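Local coordinates for protein amidohydrolase (Pseudomonas aeruginosa, PDB 2I5G) that probably hydrolyses dipeptides as a metal-dependent peptidase of family M19, at residues A97-Q101 / I102-E106; S158-G161 / S162-E166; P291-T294 / E295-K299; E304-V307 / R308-G312. The protein carries 2 engineered substitutions. All coordinates share one frame; numbering follows the deposited sequence.

Overall arrangement
Each contact is local, joining two adjacent pieces of one continuous stretch. They follow one another along the chain of a TIM-barrel protein, and none nests within or crosses another. Contact 1 (97-106) rounds a turn after strand 86-92 and enters helix 103-110, next to the second subunit. Contact 2 (158-166) leads from the loop after strand 154-156 into helix 162-171; its centre is about 20 Å from that of contact 1. Contacts 3 (291-299) and 4 (304-312) lie on consecutive helices whose side chains pack together, with centres about 10 Å apart. They are on the opposite side of the chain's centre from contact 1.

Contact 1 of 4, residues A97-Q101 / I102-E106; sequences AFEDQ and IGYVE
F98 O meets the Y104 ring, with Y104 CD1 3.3 Å from F98 O, and accepts one hydrogen bond, from Q101 N at 3.0 Å. That bond closes a type II' beta turn from F98 to Q101. The turn lies in the loop between strand 86-92 and helix 103-110 of the TIM barrel. Two CH-pi contacts fasten it to the helix start. Q101 CB sits over the centre of the Y104 ring, 3.6 Å from the centroid and only 2° off the normal. Q101 CG, set beside its backbone N (chi1 -53°), lies over the same ring, 3.5 Å from Y104 CZ. V105 CG2 covers the F98 ring in the same manner, 3.8 Å from its centroid. E99 OE2 approaches the edge of the Y104 ring, while E99 OE1 accepts a hydrogen bond from F47 N; the F47 ring stacks with Y104. Y268 of the second subunit uses its OH to bond both D100 O and I102 N, so the turn belongs to the dimer interface. A water links turn and helix: it donates to Q101 OE1 at 3.1 Å and accepts from G103 N at 3.2 Å.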
ATOM      1  N   ALA A  97       8.227   0.812   5.615  1.00 20.75           N
ATOM      2  CA  ALA A  97       8.986  -0.046   6.523  1.00 18.94           C
ATOM      3  C   ALA A  97       8.091  -0.585   7.639  1.00 19.00           C
ATOM      4  O   ALA A  97       8.375  -1.641   8.211  1.00 20.80           O
ATOM      5  CB  ALA A  97      10.138   0.727   7.117  1.00 15.52           C
ATOM      6  N   PHE A  98       7.022   0.146   7.954  1.00  9.99           N
ATOM      7  CA  PHE A  98       6.074  -0.282   8.983  1.00  8.41           C
ATOM      8  C   PHE A  98       5.173  -1.377   8.421  1.00 10.00           C
ATOM      9  O   PHE A  98       4.441  -2.032   9.168  1.00 11.18           O
ATOM     10  CB  PHE A  98       5.154   0.861   9.422  1.00  6.68           C
ATOM     11  CG  PHE A  98       5.860   2.042  10.006  1.00  3.60           C
ATOM     12  CD1 PHE A  98       6.890   1.879  10.925  1.00  1.70           C
ATOM     13  CD2 PHE A  98       5.444   3.334   9.681  1.00  1.98           C
ATOM     14  CE1 PHE A  98       7.491   2.985  11.516  1.00  2.16           C
ATOM     15  CE2 PHE A  98       6.035   4.448  10.263  1.00  1.70           C
ATOM     16  CZ  PHE A  98       7.058   4.275  11.182  1.00  5.34           C
ATOM     17  N   GLU A  99       5.214  -1.562   7.105  1.00  8.98           N
ATOM     18  CA  GLU A  99       4.364  -2.549   6.452  1.00 10.87           C
ATOM     19  C   GLU A  99       2.904  -2.327   6.886  1.00  9.38           C
ATOM     20  O   GLU A  99       2.380  -1.217   6.735  1.00  7.95           O
ATOM     21  CB  GLU A  99       4.853  -3.967   6.772  1.00 19.60           C
ATOM     22  CG  GLU A  99       6.178  -4.291   6.070  1.00 26.89           C
ATOM     23  CD  GLU A  99       6.665  -5.730   6.267  1.00 31.06           C
ATOM     24  OE1 GLU A  99       7.717  -6.074   5.678  1.00 33.07           O
ATOM     25  OE2 GLU A  99       6.010  -6.507   7.001  1.00 31.26           O
ATOM     26  N   ASP A 100       2.240  -3.346   7.423  1.00 10.65           N
ATOM     27  CA  ASP A 100       0.850  -3.175   7.847  1.00 10.01           C
ATOM     28  C   ASP A 100       0.698  -3.281   9.355  1.00  9.78           C
ATOM     29  O   ASP A 100      -0.396  -3.483   9.873  1.00  9.75           O
ATOM     30  CB  ASP A 100      -0.047  -4.209   7.179  1.00 11.49           C
ATOM     31  CG  ASP A 100       0.325  -5.623   7.552  1.00 13.14           C
ATOM     32  OD1 ASP A 100      -0.482  -6.538   7.285  1.00 13.68           O
ATOM     33  OD2 ASP A 100       1.428  -5.817   8.105  1.00 15.46           O
ATOM     34  N   GLN A 101       1.804  -3.131  10.063  1.00  8.46           N
ATOM     35  CA  GLN A 101       1.779  -3.219  11.509  1.00  7.93           C
ATOM     36  C   GLN A 101       1.958  -1.852  12.139  1.00  8.11           C
ATOM     37  O   GLN A 101       2.921  -1.155  11.837  1.00  9.60           O
ATOM     38  CB  GLN A 101       2.889  -4.156  11.974  1.00 11.11           C
ATOM     39  CG  GLN A 101       2.839  -5.501  11.294  1.00  8.42           C
ATOM     40  CD  GLN A 101       1.510  -6.181  11.498  1.00  9.88           C
ATOM     41  OE1 GLN A 101       1.096  -6.435  12.631  1.00 11.93           O
ATOM     42  NE2 GLN A 101       0.825  -6.477  10.405  1.00  9.81           N
ATOM     43  N   ILE A 102       1.030  -1.477  13.012  1.00  6.33           N
ATOM     44  CA  ILE A 102       1.096  -0.195  13.705  1.00  7.73           C
ATOM     45  C   ILE A 102       2.056  -0.381  14.875  1.00  7.34           C
ATOM     46  O   ILE A 102       2.518   0.586  15.489  1.00  7.25           O
ATOM     47  CB  ILE A 102      -0.298   0.234  14.241  1.00 15.76           C
ATOM     48  CG1 ILE A 102      -1.294   0.343  13.081  1.00 16.81           C
ATOM     49  CG2 ILE A 102      -0.202   1.583  14.954  1.00 15.48           C
ATOM     50  CD1 ILE A 102      -2.717   0.681  13.518  1.00 17.02           C
ATOM     51  N   GLY A 103       2.360  -1.644  15.162  1.00 10.83           N
ATOM     52  CA  GLY A 103       3.261  -1.973  16.250  1.00  9.65           C
ATOM     53  C   GLY A 103       4.712  -1.702  15.908  1.00 10.56           C
ATOM     54  O   GLY A 103       5.546  -1.581  16.808  1.00 11.15           O
ATOM     55  N   TYR A 104       5.022  -1.597  14.619  1.00 10.75           N
ATOM     56  CA  TYR A 104       6.395  -1.346  14.200  1.00 12.51           C
ATOM     57  C   TYR A 104       6.811   0.095  14.429  1.00 12.71           C
ATOM     58  O   TYR A 104       8.005   0.402  14.443  1.00 14.32           O
ATOM     59  CB  TYR A 104       6.600  -1.694  12.721  1.00 11.63           C
ATOM     60  CG  TYR A 104       6.524  -3.172  12.402  1.00 13.38           C
ATOM     61  CD1 TYR A 104       6.577  -3.622  11.085  1.00 12.97           C
ATOM     62  CD2 TYR A 104       6.376  -4.120  13.414  1.00 13.59           C
ATOM     63  CE1 TYR A 104       6.478  -4.978  10.782  1.00 12.03           C
ATOM     64  CE2 TYR A 104       6.278  -5.477  13.119  1.00 12.69           C
ATOM     65  CZ  TYR A 104       6.328  -5.895  11.804  1.00 11.92           C
ATOM     66  OH  TYR A 104       6.214  -7.235  11.515  1.00 12.08           O
ATOM     67  N   VAL A 105       5.843   0.990  14.597  1.00  9.13           N
ATOM     68  CA  VAL A 105       6.199   2.381  14.836  1.00  8.46           C
ATOM     69  C   VAL A 105       6.992   2.450  16.138  1.00  9.19           C
ATOM     70  O   VAL A 105       8.020   3.112  16.213  1.00 10.11           O
ATOM     71  CB  VAL A 105       4.954   3.294  14.940  1.00  2.95           C
ATOM     72  CG1 VAL A 105       5.384   4.701  15.342  1.00  1.14           C
ATOM     73  CG2 VAL A 105       4.215   3.327  13.603  1.00  1.14           C
ATOM     74  N   GLU A 106       6.527   1.750  17.161  1.00 13.40           N
ATOM     75  CA  GLU A 106       7.222   1.745  18.441  1.00 15.87           C
ATOM     76  C   GLU A 106       8.528   0.944  18.382  1.00 16.03           C
ATOM     77  O   GLU A 106       9.491   1.264  19.079  1.00 17.88           O
ATOM     78  CB  GLU A 106       6.304   1.173  19.517  1.00 33.99           C
ATOM     79  CG  GLU A 106       6.943   1.001  20.879  1.00 40.41           C
ATOM     80  CD  GLU A 106       5.930   0.603  21.933  1.00 44.17           C
ATOM     81  OE1 GLU A 106       5.193  -0.385  21.709  1.00 46.42           O
ATOM     82  OE2 GLU A 106       5.869   1.278  22.981  1.00 45.45           O
TER
HETATM   83  O   HOH W   1       0.783  -4.457  15.047  1.00  8.77           O

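Contact 2 of 4, residues S158-G161 / S162-E166; sequences SHVG and SKTSE
G161 and S165 carry the polar part of this contact, at the start of helix 162-171. G161 holds the N-cap position but has no capping side chain. Its O takes the first helical bond, from S165 N at 2.9 Å, and S165 OG also donates to G161 O, at 2.6 Å. The place of G161 O in the model is less sure, so both lengths are approximate. The S165 hydroxyl turns back along the helix because OG lies beside its own backbone N (chi1 -83°). One residue on, E166 N bonds S162 O at 3.0 Å and continues the helical pattern. In the first turn, T164 N is hydrogen-bonded from outside by D134 OD1, and K163 NZ is hydrogen-bonded to D134 O.

The apolar part is made by V160. Its CG1 branch, anti to the backbone N, lies 3.6 Å from T164 CG2, and the two side chains cross at about a right angle. V160 CB and V160 CG1 each lie 3.5 Å from S165 OG. M118 packs on V160.

The preceding residues face elsewhere. H159 NE2 is hydrogen-bonded to H180 NE2, and S158 OG bonds H180 N, which ties this loop to strand 177-181.

The chemistry implies a helix start fixed largely by buried polar groups. The carbonyl of G161 appears to satisfy both the N-H and the hydroxyl of S165, while V160 and T164 pack beside them.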
ATOM      1  N   SER A 158       8.277  15.711   2.684  1.00 17.10           N
ATOM      2  CA  SER A 158       8.974  16.207   1.495  1.00 16.25           C
ATOM      3  C   SER A 158       8.555  15.528   0.184  1.00 15.35           C
ATOM      4  O   SER A 158       8.329  16.200  -0.821  1.00 15.96           O
ATOM      5  CB  SER A 158      10.494  16.071   1.669  1.00  8.41           C
ATOM      6  OG  SER A 158      10.972  16.939   2.683  1.00  6.92           O
ATOM      7  N   HIS A 159       8.451  14.202   0.203  1.00 13.78           N
ATOM      8  CA  HIS A 159       8.095  13.434  -0.991  1.00 13.92           C
ATOM      9  C   HIS A 159       6.611  13.051  -1.071  1.00 13.52           C
ATOM     10  O   HIS A 159       6.192  12.359  -2.001  1.00 14.11           O
ATOM     11  CB  HIS A 159       8.970  12.170  -1.068  1.00 15.00           C
ATOM     12  CG  HIS A 159      10.433  12.449  -1.265  1.00 15.13           C
ATOM     13  ND1 HIS A 159      11.017  12.517  -2.513  1.00 14.02           N
ATOM     14  CD2 HIS A 159      11.428  12.682  -0.374  1.00 15.02           C
ATOM     15  CE1 HIS A 159      12.307  12.774  -2.382  1.00 15.15           C
ATOM     16  NE2 HIS A 159      12.582  12.879  -1.094  1.00 16.39           N
ATOM     17  N   VAL A 160       5.815  13.504  -0.103  1.00 12.79           N
ATOM     18  CA  VAL A 160       4.387  13.196  -0.103  1.00 11.93           C
ATOM     19  C   VAL A 160       3.604  14.206  -0.954  1.00 11.02           C
ATOM     20  O   VAL A 160       3.954  15.385  -1.018  1.00 10.45           O
ATOM     21  CB  VAL A 160       3.813  13.186   1.335  1.00 13.36           C
ATOM     22  CG1 VAL A 160       2.338  12.799   1.303  1.00 14.34           C
ATOM     23  CG2 VAL A 160       4.593  12.211   2.203  1.00 13.00           C
ATOM     24  N   GLY A 161       2.551  13.725  -1.612  1.00  6.19           N
ATOM     25  CA  GLY A 161       1.732  14.581  -2.450  1.00  5.24           C
ATOM     26  C   GLY A 161       0.996  15.617  -1.626  1.00  4.56           C
ATOM     27  O   GLY A 161       0.973  15.532  -0.398  1.00  3.84           O
ATOM     28  N   SER A 162       0.370  16.578  -2.302  1.00  6.15           N
ATOM     29  CA  SER A 162      -0.351  17.662  -1.628  1.00  8.35           C
ATOM     30  C   SER A 162      -1.607  17.252  -0.854  1.00  7.81           C
ATOM     31  O   SER A 162      -1.806  17.697   0.270  1.00  7.33           O
ATOM     32  CB  SER A 162      -0.706  18.752  -2.637  1.00 23.78           C
ATOM     33  OG  SER A 162      -1.526  18.226  -3.661  1.00 30.94           O
ATOM     34  N   LYS A 163      -2.453  16.416  -1.454  1.00 10.74           N
ATOM     35  CA  LYS A 163      -3.665  15.962  -0.786  1.00 10.92           C
ATOM     36  C   LYS A 163      -3.351  15.261   0.526  1.00  9.98           C
ATOM     37  O   LYS A 163      -3.879  15.626   1.577  1.00  9.67           O
ATOM     38  CB  LYS A 163      -4.463  15.003  -1.679  1.00 44.48           C
ATOM     39  CG  LYS A 163      -5.516  15.673  -2.551  1.00 50.64           C
ATOM     40  CD  LYS A 163      -4.903  16.446  -3.714  1.00 56.20           C
ATOM     41  CE  LYS A 163      -4.465  15.515  -4.844  1.00 56.37           C
ATOM     42  NZ  LYS A 163      -5.616  14.800  -5.474  1.00 56.35           N
ATOM     43  N   THR A 164      -2.496  14.249   0.482  1.00  5.43           N
ATOM     44  CA  THR A 164      -2.189  13.541   1.712  1.00  7.16           C
ATOM     45  C   THR A 164      -1.336  14.396   2.645  1.00  9.31           C
ATOM     46  O   THR A 164      -1.423  14.272   3.872  1.00  9.33           O
ATOM     47  CB  THR A 164      -1.522  12.156   1.436  1.00  9.07           C
ATOM     48  OG1 THR A 164      -0.472  11.926   2.381  1.00 10.22           O
ATOM     49  CG2 THR A 164      -0.983  12.079   0.032  1.00 10.87           C
ATOM     50  N   SER A 165      -0.531  15.286   2.077  1.00 18.37           N
ATOM     51  CA  SER A 165       0.293  16.144   2.914  1.00 20.19           C
ATOM     52  C   SER A 165      -0.569  17.029   3.800  1.00 21.77           C
ATOM     53  O   SER A 165      -0.313  17.147   4.996  1.00 23.40           O
ATOM     54  CB  SER A 165       1.216  17.019   2.065  1.00 31.41           C
ATOM     55  OG  SER A 165       2.386  16.308   1.695  1.00 32.37           O
ATOM     56  N   GLU A 166      -1.600  17.642   3.223  1.00 20.09           N
ATOM     57  CA  GLU A 166      -2.462  18.522   3.998  1.00 20.60           C
ATOM     58  C   GLU A 166      -3.205  17.798   5.111  1.00 19.99           C
ATOM     59  O   GLU A 166      -3.350  18.330   6.210  1.00 21.62           O
ATOM     60  CB  GLU A 166      -3.474  19.228   3.100  1.00 50.25           C
ATOM     61  CG  GLU A 166      -4.321  20.229   3.876  1.00 55.19           C
ATOM     62  CD  GLU A 166      -5.356  20.926   3.020  1.00 58.52           C
ATOM     63  OE1 GLU A 166      -4.969  21.523   1.986  1.00 61.09           O
ATOM     64  OE2 GLU A 166      -6.554  20.884   3.385  1.00 57.85           O
TER

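Contact 3 of 4, residues P291-T294 / E295-K299; sequences PNLT and ETLLK. Engineered in segment 295-299: K299 (natural residue Glu).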
ATOM      1  N   PRO A 291      30.407  24.806   6.128  1.00 13.08           N
ATOM      2  CA  PRO A 291      30.707  26.161   6.610  1.00 12.72           C
ATOM      3  C   PRO A 291      30.591  27.320   5.614  1.00 12.28           C
ATOM      4  O   PRO A 291      30.530  28.476   6.023  1.00 13.37           O
ATOM      5  CB  PRO A 291      32.119  26.025   7.198  1.00  3.05           C
ATOM      6  CG  PRO A 291      32.673  24.806   6.536  1.00  3.45           C
ATOM      7  CD  PRO A 291      31.497  23.878   6.470  1.00  2.43           C
ATOM      8  N   ASN A 292      30.549  27.030   4.318  1.00 10.31           N
ATOM      9  CA  ASN A 292      30.423  28.096   3.328  1.00 11.54           C
ATOM     10  C   ASN A 292      29.002  28.642   3.308  1.00 13.99           C
ATOM     11  O   ASN A 292      28.744  29.723   2.772  1.00 14.73           O
ATOM     12  CB  ASN A 292      30.763  27.582   1.934  1.00  7.45           C
ATOM     13  CG  ASN A 292      32.171  27.072   1.834  1.00  6.33           C
ATOM     14  OD1 ASN A 292      32.581  26.556   0.798  1.00  7.81           O
ATOM     15  ND2 ASN A 292      32.927  27.208   2.912  1.00  7.05           N
ATOM     16  N   LEU A 293      28.081  27.880   3.888  1.00 23.52           N
ATOM     17  CA  LEU A 293      26.683  28.271   3.937  1.00 23.91           C
ATOM     18  C   LEU A 293      26.454  29.267   5.070  1.00 24.61           C
ATOM     19  O   LEU A 293      25.582  30.134   4.991  1.00 24.50           O
ATOM     20  CB  LEU A 293      25.815  27.024   4.114  1.00 27.30           C
ATOM     21  CG  LEU A 293      24.301  27.184   3.972  1.00 28.18           C
ATOM     22  CD1 LEU A 293      23.962  28.040   2.760  1.00 25.60           C
ATOM     23  CD2 LEU A 293      23.676  25.807   3.853  1.00 28.60           C
ATOM     24  N   THR A 294      27.241  29.139   6.130  1.00 20.54           N
ATOM     25  CA  THR A 294      27.137  30.049   7.261  1.00 19.26           C
ATOM     26  C   THR A 294      27.729  31.377   6.815  1.00 19.36           C
ATOM     27  O   THR A 294      27.139  32.437   7.018  1.00 20.44           O
ATOM     28  CB  THR A 294      27.919  29.514   8.479  1.00 13.50           C
ATOM     29  OG1 THR A 294      27.269  28.337   8.977  1.00 13.43           O
ATOM     30  CG2 THR A 294      27.981  30.556   9.589  1.00 14.01           C
ATOM     31  N   GLU A 295      28.901  31.306   6.196  1.00 18.85           N
ATOM     32  CA  GLU A 295      29.581  32.493   5.706  1.00 18.52           C
ATOM     33  C   GLU A 295      28.734  33.217   4.660  1.00 18.35           C
ATOM     34  O   GLU A 295      28.619  34.442   4.689  1.00 18.79           O
ATOM     35  CB  GLU A 295      30.937  32.104   5.108  1.00 32.94           C
ATOM     36  CG  GLU A 295      31.613  33.206   4.300  1.00 37.84           C
ATOM     37  CD  GLU A 295      33.008  32.821   3.824  1.00 41.78           C
ATOM     38  OE1 GLU A 295      33.208  31.649   3.433  1.00 44.00           O
ATOM     39  OE2 GLU A 295      33.903  33.698   3.829  1.00 43.81           O
ATOM     40  N   THR A 296      28.137  32.461   3.743  1.00 10.66           N
ATOM     41  CA  THR A 296      27.312  33.056   2.696  1.00 10.26           C
ATOM     42  C   THR A 296      26.097  33.772   3.269  1.00  9.46           C
ATOM     43  O   THR A 296      25.990  34.992   3.171  1.00 10.82           O
ATOM     44  CB  THR A 296      26.857  31.995   1.663  1.00 20.50           C
ATOM     45  OG1 THR A 296      27.992  31.542   0.913  1.00 19.85           O
ATOM     46  CG2 THR A 296      25.836  32.586   0.700  1.00 20.38           C
ATOM     47  N   LEU A 297      25.180  33.022   3.863  1.00 21.10           N
ATOM     48  CA  LEU A 297      23.993  33.626   4.457  1.00 21.40           C
ATOM     49  C   LEU A 297      24.393  34.850   5.280  1.00 21.47           C
ATOM     50  O   LEU A 297      23.713  35.884   5.279  1.00 20.77           O
ATOM     51  CB  LEU A 297      23.284  32.610   5.354  1.00 12.67           C
ATOM     52  CG  LEU A 297      22.490  31.518   4.636  1.00 11.84           C
ATOM     53  CD1 LEU A 297      22.207  30.381   5.601  1.00 12.46           C
ATOM     54  CD2 LEU A 297      21.198  32.094   4.098  1.00  8.59           C
ATOM     55  N   LEU A 298      25.522  34.721   5.965  1.00 13.09           N
ATOM     56  CA  LEU A 298      26.049  35.778   6.815  1.00 13.78           C
ATOM     57  C   LEU A 298      26.435  37.022   6.013  1.00 14.68           C
ATOM     58  O   LEU A 298      25.991  38.132   6.313  1.00 14.69           O
ATOM     59  CB  LEU A 298      27.257  35.236   7.575  1.00 21.96           C
ATOM     60  CG  LEU A 298      27.711  35.928   8.855  1.00 24.23           C
ATOM     61  CD1 LEU A 298      26.547  36.074   9.821  1.00 24.74           C
ATOM     62  CD2 LEU A 298      28.822  35.092   9.480  1.00 24.93           C
ATOM     63  N   LYS A 299      27.253  36.831   4.984  1.00 23.05           N
ATOM     64  CA  LYS A 299      27.695  37.948   4.158  1.00 25.41           C
ATOM     65  C   LYS A 299      26.576  38.379   3.221  1.00 25.61           C
ATOM     66  O   LYS A 299      26.782  39.177   2.310  1.00 25.87           O
ATOM     67  CB  LYS A 299      28.942  37.556   3.355  1.00 30.73           C
ATOM     68  CG  LYS A 299      28.717  36.496   2.284  1.00 33.38           C
ATOM     69  CD  LYS A 299      28.514  37.120   0.904  1.00 34.69           C
ATOM     70  CE  LYS A 299      28.269  36.058  -0.170  1.00 36.28           C
ATOM     71  NZ  LYS A 299      29.399  35.098  -0.345  1.00 37.76           N
TER
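Helix 291-299 is a short helix of the TIM-barrel protein, packed on neighbouring helices, and T296 grips N292 within its first turns. N292 O accepts two hydrogen bonds from T296. One comes from T296 OG1, 2.7 Å from N292 O and nearly in line with the carbonyl bond, with a C=O...donor angle of 161°. The other comes from T296 N, 3.0 Å from N292 O and well above the carbonyl plane. The two donors thus use different directions of one oxygen. The hydroxyl arrives there because OG1 stands beside the backbone N of T296 (chi1 -68°). It returns to the carbonyl four residues back, so this polar side chain is satisfied by its own helix.

Backbone bonds of the i to i+4 kind run alongside. E295 N reaches P291 O at 3.3 Å, with an N-H...O angle of 171°. L297 N reaches L293 O at 3.1 Å.

The faces of the helix have different neighbours. T294 OG1 bonds H7 ND1 of helix 5-8, while T294 also packs on helix 304-323. L293 and T296 touch I225 of helix 225-239, which places the segment between three helices. L297 packs on M302 beyond its own helix.

On the apolar side L293 and L297 run parallel off the same face. Their contact is made by branch ends, with L293 CD1 4.1 Å from L297 CD1.

Contact 4 of 4, residues E304-V307 / R308-G312; sequences ERVV and RKVMG
V307 and M311 form the tighter, buried side of this contact, one turn apart on helix 304-323. Their side chains leave the helix in a common direction. V307 CG1 lies 3.9 Å from CG of M311, a selenomethionine. V307 CG1 is anti to the backbone N (chi1 177°), which directs that branch along the helix toward M311. The backbone beneath is bonded as well: M311 N donates to V307 O at 2.9 Å, nearly in line with the carbonyl. V306 and V310 make a wider pair, with CG1 of V306 4.3 Å from CG2 of V310. M236 and I232 of helix 225-239 cover these two valines.

The other side carries charge and is looser. E304 and R308 also extend together, but E304 OE1 is 3.9 Å from R308 NH1, a long salt bridge. The carboxylate and guanidinium planes are 44° apart, so the groups do not meet squarely. Their backbones are joined more firmly, by R308 N to E304 O at 2.9 Å. R305 NH1 and K309 NZ come within 3.9 Å of each other because both reach E241 OE1. K309 NZ also pairs with D242 OD2. These acids probably offset the two positive charges.

The helix widens into a pi-type turn over 309-312. M311 is joined by backbone hydrogen bonding to I13 of strand 13-17. This is an amphipathic helix of a TIM-barrel protein, its V306, V307, V310 and M311 face packed on neighbouring helices and its charged face carrying E304, R305 and R308.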
ATOM      1  N   GLU A 304      23.516  37.442  12.761  1.00 22.71           N
ATOM      2  CA  GLU A 304      24.025  36.252  13.444  1.00 23.33           C
ATOM      3  C   GLU A 304      22.941  35.369  14.056  1.00 24.08           C
ATOM      4  O   GLU A 304      22.902  34.165  13.809  1.00 23.82           O
ATOM      5  CB  GLU A 304      25.022  36.641  14.548  1.00 26.58           C
ATOM      6  CG  GLU A 304      25.946  35.493  14.957  1.00 31.07           C
ATOM      7  CD  GLU A 304      26.721  35.750  16.248  1.00 33.56           C
ATOM      8  OE1 GLU A 304      26.158  35.525  17.341  1.00 33.95           O
ATOM      9  OE2 GLU A 304      27.895  36.176  16.174  1.00 34.84           O
ATOM     10  N   ARG A 305      22.067  35.979  14.852  1.00 23.05           N
ATOM     11  CA  ARG A 305      20.999  35.264  15.546  1.00 21.54           C
ATOM     12  C   ARG A 305      20.128  34.418  14.627  1.00 19.43           C
ATOM     13  O   ARG A 305      19.820  33.270  14.945  1.00 19.58           O
ATOM     14  CB  ARG A 305      20.133  36.260  16.316  1.00 24.07           C
ATOM     15  CG  ARG A 305      19.321  35.663  17.455  1.00 26.92           C
ATOM     16  CD  ARG A 305      17.851  35.965  17.251  1.00 29.85           C
ATOM     17  NE  ARG A 305      17.679  37.220  16.529  1.00 31.56           N
ATOM     18  CZ  ARG A 305      16.578  37.552  15.869  1.00 32.72           C
ATOM     19  NH1 ARG A 305      15.548  36.720  15.848  1.00 32.21           N
ATOM     20  NH2 ARG A 305      16.514  38.703  15.207  1.00 33.91           N
ATOM     21  N   VAL A 306      19.722  34.986  13.495  1.00  9.77           N
ATOM     22  CA  VAL A 306      18.898  34.247  12.551  1.00  7.12           C
ATOM     23  C   VAL A 306      19.728  33.107  11.974  1.00  7.49           C
ATOM     24  O   VAL A 306      19.242  31.993  11.825  1.00  8.62           O
ATOM     25  CB  VAL A 306      18.398  35.148  11.394  1.00 11.21           C
ATOM     26  CG1 VAL A 306      17.553  34.320  10.421  1.00 11.20           C
ATOM     27  CG2 VAL A 306      17.578  36.307  11.944  1.00  7.84           C
ATOM     28  N   VAL A 307      20.984  33.385  11.647  1.00 14.18           N
ATOM     29  CA  VAL A 307      21.859  32.354  11.102  1.00 14.82           C
ATOM     30  C   VAL A 307      21.926  31.141  12.035  1.00 15.66           C
ATOM     31  O   VAL A 307      21.782  30.008  11.581  1.00 17.18           O
ATOM     32  CB  VAL A 307      23.294  32.892  10.873  1.00 36.71           C
ATOM     33  CG1 VAL A 307      24.198  31.772  10.369  1.00 35.01           C
ATOM     34  CG2 VAL A 307      23.265  34.043   9.874  1.00 35.78           C
ATOM     35  N   ARG A 308      22.142  31.370  13.330  1.00 19.17           N
ATOM     36  CA  ARG A 308      22.209  30.262  14.283  1.00 19.59           C
ATOM     37  C   ARG A 308      20.959  29.414  14.067  1.00 20.61           C
ATOM     38  O   ARG A 308      21.010  28.181  14.069  1.00 21.43           O
ATOM     39  CB  ARG A 308      22.189  30.761  15.733  1.00 24.48           C
ATOM     40  CG  ARG A 308      22.900  32.073  16.007  1.00 25.99           C
ATOM     41  CD  ARG A 308      24.377  31.910  16.316  1.00 26.42           C
ATOM     42  NE  ARG A 308      24.622  30.935  17.372  1.00 25.28           N
ATOM     43  CZ  ARG A 308      25.761  30.839  18.053  1.00 26.10           C
ATOM     44  NH1 ARG A 308      26.766  31.667  17.804  1.00 24.92           N
ATOM     45  NH2 ARG A 308      25.904  29.891  18.968  1.00 28.90           N
ATOM     46  N   LYS A 309      19.832  30.099  13.887  1.00 26.99           N
ATOM     47  CA  LYS A 309      18.543  29.446  13.679  1.00 27.96           C
ATOM     48  C   LYS A 309      18.576  28.507  12.488  1.00 28.53           C
ATOM     49  O   LYS A 309      18.483  27.292  12.637  1.00 29.42           O
ATOM     50  CB  LYS A 309      17.444  30.480  13.425  1.00 24.89           C
ATOM     51  CG  LYS A 309      17.378  31.618  14.413  1.00 24.06           C
ATOM     52  CD  LYS A 309      17.032  31.124  15.792  1.00 24.92           C
ATOM     53  CE  LYS A 309      16.401  32.241  16.596  1.00 25.75           C
ATOM     54  NZ  LYS A 309      15.210  32.799  15.889  1.00 25.57           N
ATOM     55  N   VAL A 310      18.707  29.093  11.304  1.00 18.03           N
ATOM     56  CA  VAL A 310      18.717  28.339  10.064  1.00 18.46           C
ATOM     57  C   VAL A 310      19.755  27.231  10.018  1.00 18.33           C
ATOM     58  O   VAL A 310      19.523  26.199   9.397  1.00 21.20           O
ATOM     59  CB  VAL A 310      18.930  29.270   8.857  1.00 25.17           C
ATOM     60  CG1 VAL A 310      18.847  28.472   7.570  1.00 25.69           C
ATOM     61  CG2 VAL A 310      17.879  30.371   8.861  1.00 26.72           C
HETATM   62  N   MSE A 311      20.889  27.419  10.677  1.00 19.29           N
HETATM   63  CA  MSE A 311      21.911  26.382  10.633  1.00 19.36           C
HETATM   64  C   MSE A 311      21.655  25.188  11.545  1.00 17.39           C
HETATM   65  O   MSE A 311      22.236  24.120  11.335  1.00 16.08           O
HETATM   66  CB  MSE A 311      23.300  26.975  10.913  1.00 29.71           C
HETATM   67  CG  MSE A 311      23.803  27.921   9.824  1.00 33.32           C
HETATM   68 SE   MSE A 311      23.637  27.208   8.012  1.00 40.97          SE
HETATM   69  CE  MSE A 311      24.937  25.782   8.104  1.00 36.97           C
ATOM     70  N   GLY A 312      20.786  25.345  12.544  1.00 15.44           N
ATOM     71  CA  GLY A 312      20.525  24.221  13.424  1.00 14.13           C
ATOM     72  C   GLY A 312      19.597  24.422  14.605  1.00 14.49           C
ATOM     73  O   GLY A 312      18.750  23.569  14.873  1.00 14.13           O
TER